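Local atomic coordinates of lytic Polysaccharide Monooxygenase (Phytophthora infestans, PDB entry 6Z5Y), a protein that probably cleaves pectin oxidatively at a copper centre during plant infection, as a secreted monooxygenase whose N-terminal, metal-binding domain forms this chain. Residues G2-P7 with G86-S91; V21-Q26 with P64-E69; K54-L59 with A97-I102; K107-N112 with K131-S136; W149-R154 with Q162-C167. One frame throughout, in Å; residues are numbered along the deposited sequence.

Overall arrangement
Two antiparallel sheets, one of three strands and one of five, carry the contacts and pack against each other as a sandwich. Interaction 1 joins strands 4-6 and 88-90 of the smaller sheet; interaction 5 pairs the two long strands of the larger one, about 15 Å away between centres. Strand 21-23 adds interaction 2 beside interaction 5, whereas interaction 4 sits at the edge strand 107-112, about 25 Å from interaction 2 between centres. Interaction 3 ties helix 56-60 to strand 100-104. Along the chain, interaction 2 is nested within the loop closed by interaction 1, interaction 3 interlocks with both, and 4 and 5 follow. Interactions 1 and 5 lie near the copper and probably help to place its ligands.

Interaction 1: G2-P7 with G86-S91; sequences GYIAKP and GTATFS
Ser91 packs against one face of the Tyr3 ring and grips the residue in two ways: its CB sits over the centre of the ring, a CH-pi contact 3.5 Å from CB to the centroid, while its OG accepts the backbone N of Tyr3 at 3.1 Å. With OG turned between its own backbone N and carbonyl carbon (chi1 66°), a residue as small as serine can do both. The Tyr3 hydroxyl is hydrogen-bonded to Lys15 NZ. Phe90 can be followed outward. Its CB starts away from the other strand, but the ring swings back; CG is 3.8 Å from Tyr3 O, and CD1 closes to 3.2 Å from the same oxygen. CE1 lies against Tyr3 C and N, the nitrogen standing over the ring face. At the far end CZ meets Gly2 C at 3.4 Å and CE2 rests by Gly2 CA, where a residue without a side chain leaves room for the ring. Further along, Thr89 O accepts two donors, Ala5 N at 2.8 Å and Lys6 N at 3.2 Å, and Lys6 O takes Thr89 N in return. Two residues facing one make this a classic beta bulge, here in the N-terminal strand of a beta sandwich, just after the copper ligand His1.

Interaction 2: V21-Q26 with P64-E69; sequences VEIEPQ and PVFGEE
Val21 and Ile23, both on one side of strand 21-23, present branched side chains whose methyls press into the 3-10 turn formed by residues 64-66. The packing is closest around Val65 O, which Val21 CG2 approaches to 3.4 Å. The same methyl leans obliquely toward the Phe66 ring, and Val21 CG1 reaches the neighbouring Phe66 O at 3.8 Å, where Gly67 leaves it room. The Ile23 and Phe66 side chains cross at about a right angle, with CD1 over one face of the ring, nearer the rim than the middle, 3.9 Å from Phe66 CE1. With CG1 of Ile23 between the backbone N and the carbonyl carbon (chi1 61°), the long branch is directed at the ring. Phe66 itself is buried, also touching Leu59 and Met60 of helix 56-60, and its O accepts from Lys165 NZ. The outer side is looser. There Val65, exposed to solvent, meets Gln26 from the opposite direction, Val65 CG2 and Gln26 OE1 being 3.6 Å apart. The bent Gln26 chain turns NE2 back to its own segment, donating to Glu24 O at 2.9 Å. No hydrogen bond crosses between the segments: the contact rests on van der Waals packing and one CH-pi contact, and so depends on fit rather than on bond direction.

Interaction 3: K54-L59 with A97-I102; sequences KDVRSL and AGPCEI
Glu101 and the start of helix 56-60 are brought together by the first torsion of Glu101, which sets CG between the backbone N and the carbonyl carbon (chi1 61°), and by the extended chain beyond it, which carries the carboxylate from strand 100-104 to the helix. Asp55 takes the same kind of first torsion, and this folds its carboxylate back over the first turn. The result is a helix N-terminus held by two acids. Asp55 is the N-cap: its OD1 accepts Ser58 N at 2.9 Å and the Ser58 hydroxyl as well. Glu101 comes from outside the helix and receives the two N-H groups between them, Val56 N on OE1 at 2.8 Å and Arg57 N on OE2, also at 2.8 Å. Neither donor lies in the carboxylate plane; Val56 N meets OE1 on the syn side, 34° out, and Arg57 N comes from above, 53° out. Glutamate suits the site because it is long enough to span the gap and offers one oxygen to each amide. OE2 is further gripped by Trp103 NE1, which helps to fix the rotation of the group. The two carboxylates stand nearly perpendicular, with Asp55 OD1 and Glu101 OE2 4.0 Å apart, a proximity that the amide donors and the positive end of the helix probably ease. Arg57 turns its guanidinium away, to Asp61 and Asp105 O. Beside this polar centre, buried Val56 offers its CG2 methyl to the proline ring, 3.8 Å from Pro99 CG.

Interaction 4: K107-N112 with K131-S136; sequences KMVLQN and KPVDYS
Apolar packing of Val109 and Leu110 on Val133, with a line of bridging waters alongside, joins the edge strand 107-112 of the five-stranded sheet to the loop that leaves strand 129-130. The two segments run roughly antiparallel, but too far apart for direct hydrogen bonds. A classic beta bulge, in which Val109 and Leu110 both face Ile102 of the neighbouring strand, turns both side chains toward the loop. Because Val133 places CG1 anti to its backbone N (chi1 -179°), its two methyls are shared out: CG1 meets Val109 CG2 at 3.9 Å, and CG2 meets Leu110 CD1 at 4.1 Å. Leu110 CD1 also settles against the backbone of Lys131, 3.5 Å from its N. Water fills the polar role. Val109 O accepts from two waters, one of which accepts in turn from Asp134 N while the other donates to Pro132 O. At the exposed end, Lys107 NZ stays 4.4 Å from Asp134 OD2, beyond a salt bridge, and its long chain reaches two more waters that donate to Asp134 O and OD2. Ser136 N donates to Asp134 OD1 at 2.9 Å, an Asx turn, and Ser136 OG adds a second bond to OD1 at 2.8 Å from the same face of the carboxylate.

Interaction 5: W149-R154 with Q162-C167; sequences WLALQR and QAYKNC
Trp149 and Tyr164 lie side by side, pointing the same way from adjacent strands, and form an offset stack with the six-membered ring of Trp149 4.5 Å from the Tyr164 ring, centroid to centroid. The planes are inclined at 29°, so one end closes more tightly, with Trp149 CE3 only 3.4 Å from Tyr164 CD1. Trp149 CG lies anti to its backbone N (chi1 177°), which lays the indole along one face of the phenol. Ala151, small enough to leave space for both rings, approaches the Tyr164 ring at its edge, CB to CE1 being 3.7 Å. On the same face of the sheet, Gln162 turns its amide carbonyl to the tyrosine: Tyr164 OH donates to Gln162 OE1 at 2.7 Å, from above the carbonyl plane, and the same hydroxyl is hydrogen-bonded to His1 N. Gln162 NE2 donates to Glu22 OE1 and, weakly, to Gln153 OE1 at 3.1 Å, the two glutamine amide planes standing nearly perpendicular. Paired backbone bonds, such as Tyr164 N to Trp149 O, fix the antiparallel register. Tyr164 is part of the copper site with His1 and His96, and Gln153 touches His96; this cluster beside the two histidines is consistent with the histidine-brace active site of lytic polysaccharide monooxygenases.

Interaction 1: G2-P7 with G86-S91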
# COMPACT_ATOMS: atom_id res chain seq x y z
N GLY A 2 -7.83 5.13 -2.17
CA GLY A 2 -7.68 5.33 -0.73
C GLY A 2 -6.24 5.63 -0.36
O GLY A 2 -5.31 5.39 -1.11
N TYR A 3 -6.08 6.12 0.87
CA TYR A 3 -4.79 6.43 1.47
C TYR A 3 -4.87 6.03 2.94
O TYR A 3 -5.96 6.08 3.54
CB TYR A 3 -4.40 7.92 1.29
CG TYR A 3 -5.43 8.90 1.78
CD1 TYR A 3 -6.48 9.30 0.95
CD2 TYR A 3 -5.42 9.39 3.07
CE1 TYR A 3 -7.48 10.14 1.40
CE2 TYR A 3 -6.40 10.26 3.52
CZ TYR A 3 -7.43 10.61 2.69
OH TYR A 3 -8.46 11.39 3.13
N ILE A 4 -3.73 5.83 3.57
CA ILE A 4 -3.72 5.73 5.04
C ILE A 4 -4.03 7.11 5.60
O ILE A 4 -3.32 8.09 5.28
CB ILE A 4 -2.40 5.15 5.55
CG1 ILE A 4 -2.32 3.67 5.19
CG2 ILE A 4 -2.28 5.38 7.05
CD1 ILE A 4 -1.09 2.98 5.71
N ALA A 5 -5.07 7.17 6.40
CA ALA A 5 -5.58 8.42 6.96
C ALA A 5 -5.12 8.64 8.39
O ALA A 5 -5.08 9.81 8.83
CB ALA A 5 -7.08 8.45 6.87
N LYS A 6 -4.84 7.59 9.13
CA LYS A 6 -4.34 7.66 10.50
C LYS A 6 -3.26 6.61 10.60
O LYS A 6 -3.54 5.44 10.38
CB LYS A 6 -5.49 7.36 11.44
CG LYS A 6 -5.22 7.69 12.88
CD LYS A 6 -6.44 7.53 13.74
CE LYS A 6 -6.20 8.00 15.15
NZ LYS A 6 -7.31 7.58 16.02
N PRO A 7 -2.01 6.97 10.88
CA PRO A 7 -1.54 8.35 11.11
C PRO A 7 -1.70 9.22 9.86
O PRO A 7 -1.75 8.73 8.74
CB PRO A 7 -0.07 8.13 11.47
CG PRO A 7 0.30 6.86 10.79
CD PRO A 7 -0.93 5.99 10.89
N GLY A 86 -2.10 0.15 17.98
CA GLY A 86 -1.54 -0.91 17.12
C GLY A 86 -2.24 -1.07 15.80
O GLY A 86 -2.26 -2.17 15.25
N THR A 87 -2.77 0.02 15.26
CA THR A 87 -3.45 0.01 13.99
C THR A 87 -2.92 1.13 13.09
O THR A 87 -2.29 2.08 13.56
CB THR A 87 -4.96 0.22 14.12
OG1 THR A 87 -5.28 1.56 14.52
CG2 THR A 87 -5.61 -0.80 15.03
N ALA A 88 -3.26 1.02 11.81
CA ALA A 88 -3.31 2.15 10.88
C ALA A 88 -4.69 2.11 10.25
O ALA A 88 -5.22 1.03 10.03
CB ALA A 88 -2.20 2.08 9.83
N THR A 89 -5.25 3.25 9.95
CA THR A 89 -6.62 3.30 9.43
C THR A 89 -6.61 3.86 8.02
O THR A 89 -6.03 4.92 7.78
CB THR A 89 -7.51 4.15 10.33
OG1 THR A 89 -7.39 3.67 11.66
CG2 THR A 89 -8.95 4.08 9.92
N PHE A 90 -7.28 3.16 7.11
CA PHE A 90 -7.41 3.64 5.74
C PHE A 90 -8.46 4.74 5.66
O PHE A 90 -9.32 4.90 6.55
CB PHE A 90 -7.77 2.47 4.82
CG PHE A 90 -7.20 2.53 3.42
CD1 PHE A 90 -5.88 2.85 3.19
CD2 PHE A 90 -8.01 2.21 2.35
CE1 PHE A 90 -5.35 2.82 1.90
CE2 PHE A 90 -7.46 2.15 1.08
CZ PHE A 90 -6.15 2.47 0.85
N SER A 91 -8.47 5.44 4.55
CA SER A 91 -9.37 6.60 4.37
C SER A 91 -10.78 6.14 4.03
O SER A 91 -11.70 6.96 4.15
CB SER A 91 -8.84 7.53 3.29
OG SER A 91 -8.87 6.89 2.02

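Interaction 2: V21-Q26 with P64-E69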
# COMPACT_ATOMS: atom_id res chain seq x y z
N VAL A 21 0.12 5.43 -10.54
CA VAL A 21 0.06 4.97 -11.94
C VAL A 21 -1.00 3.89 -12.06
O VAL A 21 -1.34 3.20 -11.06
CB VAL A 21 1.39 4.43 -12.45
CG1 VAL A 21 2.51 5.48 -12.42
CG2 VAL A 21 1.86 3.20 -11.71
N GLU A 22 -1.47 3.70 -13.29
CA GLU A 22 -2.34 2.59 -13.69
C GLU A 22 -1.70 2.01 -14.96
O GLU A 22 -1.58 2.74 -15.94
CB GLU A 22 -3.74 3.10 -13.92
CG GLU A 22 -4.67 2.00 -14.39
CD GLU A 22 -6.06 2.54 -14.54
OE1 GLU A 22 -6.86 2.37 -13.62
OE2 GLU A 22 -6.33 3.16 -15.58
N ILE A 23 -1.26 0.77 -14.89
CA ILE A 23 -0.38 0.19 -15.92
C ILE A 23 -0.86 -1.20 -16.27
O ILE A 23 -1.64 -1.81 -15.55
CB ILE A 23 1.09 0.18 -15.46
CG1 ILE A 23 1.32 -0.66 -14.19
CG2 ILE A 23 1.56 1.61 -15.32
CD1 ILE A 23 2.76 -0.71 -13.72
N GLU A 24 -0.36 -1.74 -17.36
CA GLU A 24 -0.57 -3.16 -17.70
C GLU A 24 0.09 -4.04 -16.68
O GLU A 24 1.11 -3.65 -16.10
CB GLU A 24 0.20 -3.58 -18.94
CG GLU A 24 -0.33 -2.84 -20.11
CD GLU A 24 0.33 -3.17 -21.43
OE1 GLU A 24 -0.03 -2.52 -22.41
OE2 GLU A 24 1.18 -4.08 -21.47
N PRO A 25 -0.39 -5.26 -16.45
CA PRO A 25 0.36 -6.20 -15.61
C PRO A 25 1.79 -6.31 -16.11
O PRO A 25 2.01 -6.43 -17.34
CB PRO A 25 -0.43 -7.48 -15.75
CG PRO A 25 -1.81 -7.01 -16.09
CD PRO A 25 -1.61 -5.85 -17.03
N GLN A 26 2.74 -6.28 -15.17
CA GLN A 26 4.17 -6.32 -15.53
C GLN A 26 4.67 -7.71 -15.80
O GLN A 26 5.81 -7.84 -16.25
CB GLN A 26 4.99 -5.73 -14.39
CG GLN A 26 4.60 -4.27 -14.18
CD GLN A 26 4.94 -3.47 -15.41
OE1 GLN A 26 6.14 -3.35 -15.75
NE2 GLN A 26 3.98 -3.05 -16.18
N PRO A 64 10.85 2.75 -12.59
CA PRO A 64 10.18 3.97 -13.06
C PRO A 64 8.74 3.79 -13.50
O PRO A 64 8.01 4.76 -13.41
CB PRO A 64 11.05 4.50 -14.16
CG PRO A 64 11.85 3.31 -14.57
CD PRO A 64 12.04 2.39 -13.37
N VAL A 65 8.32 2.60 -13.92
CA VAL A 65 6.93 2.49 -14.37
C VAL A 65 5.97 2.62 -13.21
O VAL A 65 4.77 2.81 -13.46
CB VAL A 65 6.61 1.24 -15.20
CG1 VAL A 65 7.41 1.21 -16.47
CG2 VAL A 65 6.68 -0.03 -14.39
N PHE A 66 6.44 2.54 -11.96
CA PHE A 66 5.56 2.73 -10.80
C PHE A 66 5.48 4.19 -10.39
O PHE A 66 4.70 4.49 -9.47
CB PHE A 66 5.96 1.81 -9.66
CG PHE A 66 5.57 0.40 -9.95
CD1 PHE A 66 4.25 0.05 -9.78
CD2 PHE A 66 6.44 -0.53 -10.46
CE1 PHE A 66 3.82 -1.24 -10.02
CE2 PHE A 66 6.01 -1.82 -10.73
CZ PHE A 66 4.69 -2.16 -10.51
N GLY A 67 6.18 5.10 -11.05
CA GLY A 67 5.98 6.52 -10.83
C GLY A 67 6.64 7.03 -9.56
O GLY A 67 7.43 6.35 -8.90
N GLU A 68 6.28 8.26 -9.22
CA GLU A 68 6.94 9.08 -8.19
C GLU A 68 6.99 8.31 -6.86
O GLU A 68 5.94 7.81 -6.37
CB GLU A 68 6.11 10.35 -7.98
CG GLU A 68 6.43 11.53 -8.86
CD GLU A 68 5.75 12.76 -8.26
OE1 GLU A 68 6.10 13.12 -7.11
OE2 GLU A 68 4.84 13.29 -8.91
N GLU A 69 8.13 8.39 -6.20
CA GLU A 69 8.28 7.98 -4.80
C GLU A 69 7.24 8.73 -3.95
O GLU A 69 7.04 9.90 -4.16
CB GLU A 69 9.72 8.33 -4.36
CG GLU A 69 10.08 7.76 -3.03
CD GLU A 69 11.49 7.97 -2.56
OE1 GLU A 69 12.29 8.57 -3.31
OE2 GLU A 69 11.77 7.60 -1.40

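Interaction 3: K54-L59 with A97-I102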
# COMPACT_ATOMS: atom_id res chain seq x y z
N LYS A 54 9.31 -10.46 -4.37
CA LYS A 54 9.58 -10.56 -2.93
C LYS A 54 8.42 -9.89 -2.17
O LYS A 54 7.71 -10.54 -1.42
CB LYS A 54 10.94 -9.94 -2.56
CG LYS A 54 11.23 -10.03 -1.07
CD LYS A 54 12.54 -9.42 -0.63
N ASP A 55 8.25 -8.60 -2.39
CA ASP A 55 7.22 -7.80 -1.71
C ASP A 55 6.93 -6.58 -2.59
O ASP A 55 7.59 -6.36 -3.63
CB ASP A 55 7.65 -7.46 -0.30
CG ASP A 55 9.05 -6.87 -0.21
OD1 ASP A 55 9.38 -6.03 -1.05
OD2 ASP A 55 9.80 -7.20 0.73
N VAL A 56 5.89 -5.85 -2.24
CA VAL A 56 5.47 -4.73 -3.11
C VAL A 56 6.51 -3.61 -3.08
O VAL A 56 6.73 -2.99 -4.13
CB VAL A 56 4.05 -4.26 -2.76
CG1 VAL A 56 3.60 -3.18 -3.71
CG2 VAL A 56 3.06 -5.42 -2.80
N ARG A 57 7.10 -3.35 -1.93
CA ARG A 57 8.11 -2.29 -1.87
C ARG A 57 9.25 -2.59 -2.84
O ARG A 57 9.72 -1.67 -3.54
CB ARG A 57 8.65 -2.13 -0.45
CG ARG A 57 9.69 -1.04 -0.36
CD ARG A 57 10.06 -0.75 1.09
NE ARG A 57 10.91 0.43 1.13
CZ ARG A 57 11.32 1.01 2.26
NH1 ARG A 57 11.02 0.45 3.41
NH2 ARG A 57 11.96 2.16 2.24
N SER A 58 9.70 -3.83 -2.89
CA SER A 58 10.81 -4.26 -3.77
C SER A 58 10.40 -4.14 -5.23
O SER A 58 11.23 -3.91 -6.09
CB SER A 58 11.23 -5.68 -3.45
OG SER A 58 11.77 -5.76 -2.13
N LEU A 59 9.14 -4.42 -5.52
CA LEU A 59 8.60 -4.30 -6.88
C LEU A 59 8.60 -2.85 -7.35
O LEU A 59 8.95 -2.56 -8.51
CB LEU A 59 7.19 -4.89 -6.94
CG LEU A 59 6.43 -4.77 -8.25
CD1 LEU A 59 7.12 -5.59 -9.33
CD2 LEU A 59 5.00 -5.22 -8.03
N ALA A 97 -8.82 -6.01 -5.12
CA ALA A 97 -7.94 -7.10 -4.69
C ALA A 97 -6.48 -6.69 -4.85
O ALA A 97 -6.14 -5.83 -5.65
CB ALA A 97 -8.20 -8.34 -5.46
N GLY A 98 -5.61 -7.35 -4.11
CA GLY A 98 -4.16 -7.29 -4.33
C GLY A 98 -3.38 -7.06 -3.04
O GLY A 98 -3.96 -6.71 -2.01
N PRO A 99 -2.07 -7.26 -3.11
CA PRO A 99 -1.24 -7.21 -1.92
C PRO A 99 -0.95 -5.78 -1.46
O PRO A 99 -0.82 -4.85 -2.26
CB PRO A 99 0.05 -7.89 -2.38
CG PRO A 99 0.11 -7.58 -3.87
CD PRO A 99 -1.34 -7.67 -4.32
N CYS A 100 -0.77 -5.65 -0.16
CA CYS A 100 -0.36 -4.37 0.42
C CYS A 100 0.51 -4.64 1.62
O CYS A 100 0.59 -5.76 2.17
CB CYS A 100 -1.53 -3.44 0.71
SG CYS A 100 -2.38 -3.68 2.27
N GLU A 101 1.22 -3.59 2.04
CA GLU A 101 2.16 -3.70 3.14
C GLU A 101 2.46 -2.33 3.70
O GLU A 101 2.32 -1.31 3.04
CB GLU A 101 3.41 -4.45 2.69
CG GLU A 101 4.13 -3.75 1.57
CD GLU A 101 5.09 -4.64 0.80
OE1 GLU A 101 4.63 -5.69 0.29
OE2 GLU A 101 6.24 -4.26 0.63
N ILE A 102 2.91 -2.35 4.95
CA ILE A 102 3.32 -1.14 5.70
C ILE A 102 4.72 -1.39 6.22
O ILE A 102 4.99 -2.45 6.85
CB ILE A 102 2.36 -0.83 6.84
CG1 ILE A 102 0.95 -0.59 6.33
CG2 ILE A 102 2.85 0.38 7.64
CD1 ILE A 102 -0.12 -0.49 7.40

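Interaction 4: K107-N112 with K131-S136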
# COMPACT_ATOMS: atom_id res chain seq x y z
N LYS A 107 11.83 -1.63 8.30
CA LYS A 107 11.15 -2.76 8.97
C LYS A 107 9.78 -2.92 8.37
O LYS A 107 8.93 -2.01 8.47
CB LYS A 107 11.05 -2.47 10.45
CG LYS A 107 10.44 -3.59 11.27
CD LYS A 107 10.33 -3.22 12.73
CE LYS A 107 9.70 -4.25 13.62
NZ LYS A 107 9.65 -3.78 15.03
N MET A 108 9.51 -4.05 7.78
CA MET A 108 8.14 -4.35 7.30
C MET A 108 7.32 -4.77 8.53
O MET A 108 7.67 -5.76 9.19
CB MET A 108 8.10 -5.43 6.22
CG MET A 108 6.81 -5.38 5.38
SD MET A 108 6.68 -6.64 4.08
CE MET A 108 6.67 -8.09 5.13
N VAL A 109 6.31 -4.03 8.85
CA VAL A 109 5.49 -4.26 10.05
C VAL A 109 4.15 -4.89 9.73
O VAL A 109 3.54 -5.41 10.67
CB VAL A 109 5.33 -2.99 10.87
CG1 VAL A 109 6.68 -2.55 11.43
CG2 VAL A 109 4.67 -1.86 10.12
N LEU A 110 3.69 -4.88 8.51
CA LEU A 110 2.42 -5.50 8.16
C LEU A 110 2.48 -5.86 6.68
O LEU A 110 3.00 -5.08 5.87
CB LEU A 110 1.25 -4.57 8.46
CG LEU A 110 -0.13 -5.09 8.04
CD1 LEU A 110 -1.17 -4.74 9.07
CD2 LEU A 110 -0.56 -4.56 6.66
N GLN A 111 1.94 -7.01 6.34
CA GLN A 111 1.89 -7.48 4.95
C GLN A 111 0.70 -8.39 4.79
O GLN A 111 0.44 -9.19 5.68
CB GLN A 111 3.20 -8.18 4.60
CG GLN A 111 3.33 -8.62 3.15
CD GLN A 111 2.56 -9.86 2.76
OE1 GLN A 111 2.18 -10.02 1.57
NE2 GLN A 111 2.43 -10.80 3.67
N ASN A 112 0.08 -8.33 3.66
CA ASN A 112 -0.98 -9.32 3.32
C ASN A 112 -1.07 -9.45 1.81
O ASN A 112 -0.92 -8.46 1.07
CB ASN A 112 -2.32 -8.92 3.93
CG ASN A 112 -3.31 -10.06 3.97
OD1 ASN A 112 -3.97 -10.35 2.99
ND2 ASN A 112 -3.39 -10.72 5.11
N LYS A 131 -4.09 -4.02 10.95
CA LYS A 131 -3.59 -4.45 12.25
C LYS A 131 -3.03 -5.85 12.11
O LYS A 131 -3.41 -6.60 11.21
CB LYS A 131 -4.80 -4.51 13.15
CG LYS A 131 -5.70 -5.74 12.99
CD LYS A 131 -6.52 -5.91 11.69
CE LYS A 131 -7.54 -7.03 11.83
NZ LYS A 131 -8.14 -7.46 10.54
N PRO A 132 -2.09 -6.22 12.99
CA PRO A 132 -1.44 -5.36 13.98
C PRO A 132 -0.31 -4.53 13.37
O PRO A 132 0.35 -4.98 12.43
CB PRO A 132 -0.83 -6.37 14.98
CG PRO A 132 -0.49 -7.58 14.07
CD PRO A 132 -1.58 -7.60 13.03
N VAL A 133 -0.12 -3.34 13.91
CA VAL A 133 1.01 -2.46 13.51
C VAL A 133 1.75 -2.06 14.79
O VAL A 133 1.20 -1.33 15.60
CB VAL A 133 0.54 -1.23 12.72
CG1 VAL A 133 1.75 -0.37 12.31
CG2 VAL A 133 -0.31 -1.62 11.51
N ASP A 134 2.97 -2.54 14.92
CA ASP A 134 3.82 -2.22 16.07
C ASP A 134 4.68 -1.02 15.69
O ASP A 134 5.57 -1.15 14.83
CB ASP A 134 4.65 -3.44 16.40
CG ASP A 134 5.60 -3.23 17.56
OD1 ASP A 134 5.63 -2.15 18.16
OD2 ASP A 134 6.36 -4.18 17.87
N TYR A 135 4.43 0.14 16.28
CA TYR A 135 5.18 1.36 16.02
C TYR A 135 6.37 1.55 16.93
O TYR A 135 7.03 2.61 16.89
CB TYR A 135 4.26 2.57 16.17
CG TYR A 135 3.13 2.63 15.17
CD1 TYR A 135 3.33 3.15 13.90
CD2 TYR A 135 1.85 2.20 15.51
CE1 TYR A 135 2.29 3.24 12.99
CE2 TYR A 135 0.81 2.26 14.60
CZ TYR A 135 1.02 2.81 13.34
OH TYR A 135 0.01 2.94 12.44
N SER A 136 6.71 0.56 17.75
CA SER A 136 7.74 0.79 18.78
C SER A 136 9.10 1.19 18.23
O SER A 136 9.81 1.95 18.91
CB SER A 136 7.90 -0.41 19.68
OG SER A 136 8.27 -1.57 18.97
O HOH W 1 8.23 -1.22 15.15
O HOH W 2 7.50 -5.74 16.09
O HOH W 3 3.84 -4.91 13.41
O HOH W 4 1.46 -7.12 11.25

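Interaction 5: W149-R154 with Q162-C167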
# COMPACT_ATOMS: atom_id res chain seq x y z
N TRP A 149 0.54 -0.53 -2.07
CA TRP A 149 -0.61 -1.38 -2.42
C TRP A 149 -0.60 -1.54 -3.94
O TRP A 149 -0.59 -0.54 -4.67
CB TRP A 149 -1.91 -0.73 -1.95
CG TRP A 149 -3.19 -1.43 -2.28
CD1 TRP A 149 -3.41 -2.76 -2.45
CD2 TRP A 149 -4.47 -0.78 -2.40
NE1 TRP A 149 -4.73 -2.99 -2.71
CE2 TRP A 149 -5.41 -1.79 -2.64
CE3 TRP A 149 -4.89 0.54 -2.28
CZ2 TRP A 149 -6.78 -1.50 -2.80
CZ3 TRP A 149 -6.22 0.83 -2.46
CH2 TRP A 149 -7.15 -0.17 -2.71
N LEU A 150 -0.54 -2.78 -4.38
CA LEU A 150 -0.69 -3.10 -5.81
C LEU A 150 -2.10 -3.63 -6.01
O LEU A 150 -2.40 -4.79 -5.68
CB LEU A 150 0.34 -4.14 -6.20
CG LEU A 150 0.39 -4.43 -7.69
CD1 LEU A 150 1.00 -3.27 -8.43
CD2 LEU A 150 1.06 -5.72 -8.00
N ALA A 151 -2.97 -2.73 -6.47
CA ALA A 151 -4.37 -3.10 -6.71
C ALA A 151 -4.47 -3.71 -8.09
O ALA A 151 -3.84 -3.28 -9.06
CB ALA A 151 -5.24 -1.88 -6.60
N LEU A 152 -5.23 -4.78 -8.16
CA LEU A 152 -5.50 -5.55 -9.38
C LEU A 152 -6.96 -5.28 -9.74
O LEU A 152 -7.85 -5.51 -8.90
CB LEU A 152 -5.26 -7.04 -9.11
CG LEU A 152 -3.92 -7.38 -8.46
CD1 LEU A 152 -3.92 -8.85 -8.08
CD2 LEU A 152 -2.76 -7.07 -9.40
N GLN A 153 -7.23 -4.77 -10.94
CA GLN A 153 -8.64 -4.43 -11.27
C GLN A 153 -8.83 -4.69 -12.76
O GLN A 153 -7.87 -4.70 -13.54
CB GLN A 153 -9.05 -2.99 -10.88
CG GLN A 153 -10.51 -2.62 -11.18
CD GLN A 153 -10.91 -1.22 -10.76
OE1 GLN A 153 -10.08 -0.30 -10.70
NE2 GLN A 153 -12.19 -1.04 -10.49
N ARG A 154 -10.07 -4.99 -13.11
CA ARG A 154 -10.49 -5.16 -14.51
C ARG A 154 -11.26 -3.91 -14.95
O ARG A 154 -12.24 -3.53 -14.30
CB ARG A 154 -11.35 -6.41 -14.66
CG ARG A 154 -10.70 -7.65 -14.10
CD ARG A 154 -11.62 -8.84 -14.16
NE ARG A 154 -11.13 -10.00 -13.43
CZ ARG A 154 -10.35 -10.95 -13.93
NH1 ARG A 154 -9.92 -10.85 -15.18
NH2 ARG A 154 -9.96 -11.99 -13.22
N GLN A 162 -2.86 -0.98 -10.46
CA GLN A 162 -2.84 0.38 -9.93
C GLN A 162 -1.88 0.41 -8.74
O GLN A 162 -1.96 -0.44 -7.86
CB GLN A 162 -4.21 0.82 -9.47
CG GLN A 162 -5.20 0.94 -10.61
CD GLN A 162 -6.62 1.09 -10.11
OE1 GLN A 162 -6.91 0.97 -8.93
NE2 GLN A 162 -7.52 1.34 -11.04
N ALA A 163 -1.00 1.38 -8.72
CA ALA A 163 -0.02 1.53 -7.64
C ALA A 163 -0.47 2.63 -6.72
O ALA A 163 -0.60 3.77 -7.16
CB ALA A 163 1.33 1.86 -8.20
N TYR A 164 -0.58 2.29 -5.43
CA TYR A 164 -0.87 3.28 -4.39
C TYR A 164 0.34 3.28 -3.46
O TYR A 164 0.79 2.22 -3.01
CB TYR A 164 -2.14 2.92 -3.62
CG TYR A 164 -3.37 2.89 -4.47
CD1 TYR A 164 -3.69 1.77 -5.19
CD2 TYR A 164 -4.21 4.00 -4.56
CE1 TYR A 164 -4.81 1.72 -5.99
CE2 TYR A 164 -5.32 3.97 -5.40
CZ TYR A 164 -5.63 2.82 -6.10
OH TYR A 164 -6.73 2.79 -6.92
N LYS A 165 0.83 4.47 -3.16
CA LYS A 165 1.96 4.67 -2.27
C LYS A 165 1.68 5.85 -1.37
O LYS A 165 1.26 6.90 -1.84
CB LYS A 165 3.24 4.94 -3.07
CG LYS A 165 3.81 3.73 -3.76
CD LYS A 165 4.94 4.04 -4.71
CE LYS A 165 4.41 4.50 -6.05
NZ LYS A 165 5.50 5.05 -6.89
N ASN A 166 2.01 5.66 -0.09
CA ASN A 166 2.03 6.80 0.85
C ASN A 166 3.35 6.76 1.61
O ASN A 166 3.89 5.68 1.91
CB ASN A 166 0.91 6.70 1.89
CG ASN A 166 -0.50 6.54 1.36
OD1 ASN A 166 -1.33 5.98 2.08
ND2 ASN A 166 -0.82 7.08 0.19
N CYS A 167 3.82 7.93 1.98
CA CYS A 167 4.93 8.14 2.91
C CYS A 167 4.37 9.06 3.98
O CYS A 167 3.90 10.13 3.63
CB CYS A 167 6.14 8.80 2.24
SG CYS A 167 6.86 7.74 0.98